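PDB 2P62: hypothetical protein PH0156 from Pyrococcus horikoshii, which is of unknown function but belongs to a family grouped with the Toprim-like proteins, many of which act on nucleic acids. Local coordinates for residues A[157-162]-A[224-229]. Residues are numbered along the deposited sequence; the frame is centred on the assembly and turned at random.
Sequences AYLAKL and IRFLSE
One face of the Phe226 ring is covered by Leu159, whose CB lies over it, 3.8 Å from the ring centroid, a CH-pi contact, while Leu159 CD1 reaches the root of the ring, 3.5 Å from Phe226 CG. At the edge of the same ring, near its plane, comes Tyr158 CD1, 3.9 Å from Phe226 CD2; the tyrosine also offers its edge, so the two rings meet rim to rim without stacking. The Arg225 guanidinium has Leu162 CD2 over one face, displaced toward the rim, and Glu229 OE2 at its edge, in plane. Further round the Tyr158 edge sits the Glu229 carboxylate, which accepts a hydrogen bond from the phenol, Tyr158 OH to Glu229 OE1 2.6 Å. The ring and carboxylate planes are turned 54° apart, and the hydroxyl approaches OE1 from above the carboxylate plane.

The contact joins helices 152-162 and 220-229; the axes of segments 157-162 and 224-229 approach to 10.2 Å, with their N-to-C directions 134° apart. The 61 residues between them are mostly helix and contain no strand. Tyr211 and Met215 of helix 204-218 also pack on Leu159, extending the apolar side, whereas Arg225 and Glu229 form the exposed border.

One turn apart, these two residues are joined by a salt bridge, Arg225 NE to Glu229 OE2 2.9 Å, so each carboxylate oxygen has a different partner and the group is held from both helices. With Leu162 CG beside the backbone N (chi1 -57°), both methyls extend toward the other helix, CD1 to within 3.8 Å of Phe226 CB and CD2 toward Arg225.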
loop_
_atom_site.group_PDB
_atom_site.type_symbol
_atom_site.label_atom_id
_atom_site.label_comp_id
_atom_site.label_asym_id
_atom_site.label_seq_id
_atom_site.Cartn_x
_atom_site.Cartn_y
_atom_site.Cartn_z
ATOM N N ALA A 157 14.937 -7.787 7.914
ATOM C CA ALA A 157 15.220 -9.211 7.849
ATOM C C ALA A 157 16.033 -9.623 9.079
ATOM O O ALA A 157 15.876 -10.733 9.590
ATOM C CB ALA A 157 15.994 -9.537 6.575
ATOM N N TYR A 158 16.897 -8.725 9.557
ATOM C CA TYR A 158 17.725 -9.023 10.718
ATOM C C TYR A 158 16.882 -9.068 11.988
ATOM O O TYR A 158 17.133 -9.874 12.891
ATOM C CB TYR A 158 18.856 -7.994 10.845
ATOM C CG TYR A 158 19.860 -8.331 11.922
ATOM C CD1 TYR A 158 19.755 -7.777 13.192
ATOM C CD2 TYR A 158 20.896 -9.230 11.677
ATOM C CE1 TYR A 158 20.653 -8.105 14.198
ATOM C CE2 TYR A 158 21.807 -9.569 12.675
ATOM C CZ TYR A 158 21.677 -9.000 13.937
ATOM O OH TYR A 158 22.566 -9.328 14.936
ATOM N N LEU A 159 15.874 -8.207 12.049
ATOM C CA LEU A 159 14.979 -8.186 13.192
ATOM C C LEU A 159 14.203 -9.507 13.192
ATOM O O LEU A 159 13.992 -10.109 14.244
ATOM C CB LEU A 159 14.010 -7.003 13.090
ATOM C CG LEU A 159 12.948 -6.893 14.195
ATOM C CD1 LEU A 159 13.615 -6.769 15.550
ATOM C CD2 LEU A 159 12.059 -5.689 13.932
ATOM N N ALA A 160 13.790 -9.957 12.009
ATOM C CA ALA A 160 13.050 -11.209 11.884
ATOM C C ALA A 160 13.924 -12.349 12.389
ATOM O O ALA A 160 13.450 -13.262 13.067
ATOM C CB ALA A 160 12.646 -11.451 10.427
ATOM N N LYS A 161 15.205 -12.288 12.052
ATOM C CA LYS A 161 16.156 -13.298 12.489
ATOM C C LYS A 161 16.215 -13.348 14.019
ATOM O O LYS A 161 15.983 -14.393 14.619
ATOM C CB LYS A 161 17.542 -12.991 11.915
ATOM C CG LYS A 161 18.595 -14.047 12.215
ATOM C CD LYS A 161 19.844 -13.790 11.390
ATOM C CE LYS A 161 20.886 -14.875 11.578
ATOM N NZ LYS A 161 22.038 -14.673 10.656
ATOM N N LEU A 162 16.515 -12.218 14.650
ATOM C CA LEU A 162 16.597 -12.178 16.108
ATOM C C LEU A 162 15.335 -12.706 16.761
ATOM O O LEU A 162 15.385 -13.317 17.831
ATOM C CB LEU A 162 16.840 -10.752 16.593
ATOM C CG LEU A 162 18.095 -10.065 16.045
ATOM C CD1 LEU A 162 18.326 -8.760 16.814
ATOM C CD2 LEU A 162 19.294 -10.981 16.187
ATOM N N ILE A 224 15.039 -3.098 21.100
ATOM C CA ILE A 224 16.091 -2.185 21.512
ATOM C C ILE A 224 17.446 -2.773 21.141
ATOM O O ILE A 224 18.311 -2.068 20.628
ATOM C CB ILE A 224 16.010 -1.911 23.034
ATOM C CG1 ILE A 224 14.803 -1.007 23.321
ATOM C CG2 ILE A 224 17.291 -1.275 23.524
ATOM C CD1 ILE A 224 14.534 -0.769 24.794
ATOM N N ARG A 225 17.617 -4.069 21.384
ATOM C CA ARG A 225 18.867 -4.757 21.064
ATOM C C ARG A 225 19.088 -4.716 19.553
ATOM O O ARG A 225 20.200 -4.479 19.071
ATOM C CB ARG A 225 18.795 -6.211 21.529
ATOM C CG ARG A 225 19.973 -7.058 21.094
ATOM C CD ARG A 225 19.695 -8.545 21.278
ATOM N NE ARG A 225 20.671 -9.316 20.515
ATOM C CZ ARG A 225 20.556 -10.603 20.210
ATOM N NH1 ARG A 225 19.492 -11.296 20.607
ATOM N NH2 ARG A 225 21.508 -11.190 19.488
ATOM N N PHE A 226 18.015 -4.961 18.811
ATOM C CA PHE A 226 18.076 -4.930 17.365
ATOM C C PHE A 226 18.533 -3.545 16.910
ATOM O O PHE A 226 19.493 -3.424 16.147
ATOM C CB PHE A 226 16.701 -5.287 16.776
ATOM C CG PHE A 226 16.443 -4.701 15.413
ATOM C CD1 PHE A 226 15.588 -3.609 15.266
ATOM C CD2 PHE A 226 17.076 -5.216 14.285
ATOM C CE1 PHE A 226 15.366 -3.038 14.016
ATOM C CE2 PHE A 226 16.864 -4.654 13.028
ATOM C CZ PHE A 226 16.010 -3.563 12.891
ATOM N N LEU A 227 17.856 -2.506 17.399
ATOM C CA LEU A 227 18.180 -1.116 17.044
ATOM C C LEU A 227 19.637 -0.763 17.334
ATOM O O LEU A 227 20.242 0.064 16.640
ATOM C CB LEU A 227 17.275 -0.142 17.812
ATOM C CG LEU A 227 15.784 -0.103 17.461
ATOM C CD1 LEU A 227 15.051 0.818 18.438
ATOM C CD2 LEU A 227 15.604 0.375 16.021
ATOM N N SER A 228 20.189 -1.383 18.374
ATOM C CA SER A 228 21.570 -1.143 18.767
ATOM C C SER A 228 22.558 -1.884 17.851
ATOM O O SER A 228 23.522 -1.290 17.366
ATOM C CB SER A 228 21.773 -1.561 20.231
ATOM O OG SER A 228 23.083 -1.249 20.682
ATOM N N GLU A 229 22.310 -3.168 17.596
ATOM C CA GLU A 229 23.205 -3.954 16.741
ATOM C C GLU A 229 23.233 -3.468 15.292
ATOM O O GLU A 229 24.213 -3.690 14.578
ATOM C CB GLU A 229 22.820 -5.442 16.760
ATOM C CG GLU A 229 22.650 -6.019 18.150
ATOM C CD GLU A 229 22.535 -7.537 18.171
ATOM O OE1 GLU A 229 22.004 -8.126 17.205
ATOM O OE2 GLU A 229 22.962 -8.140 19.179
#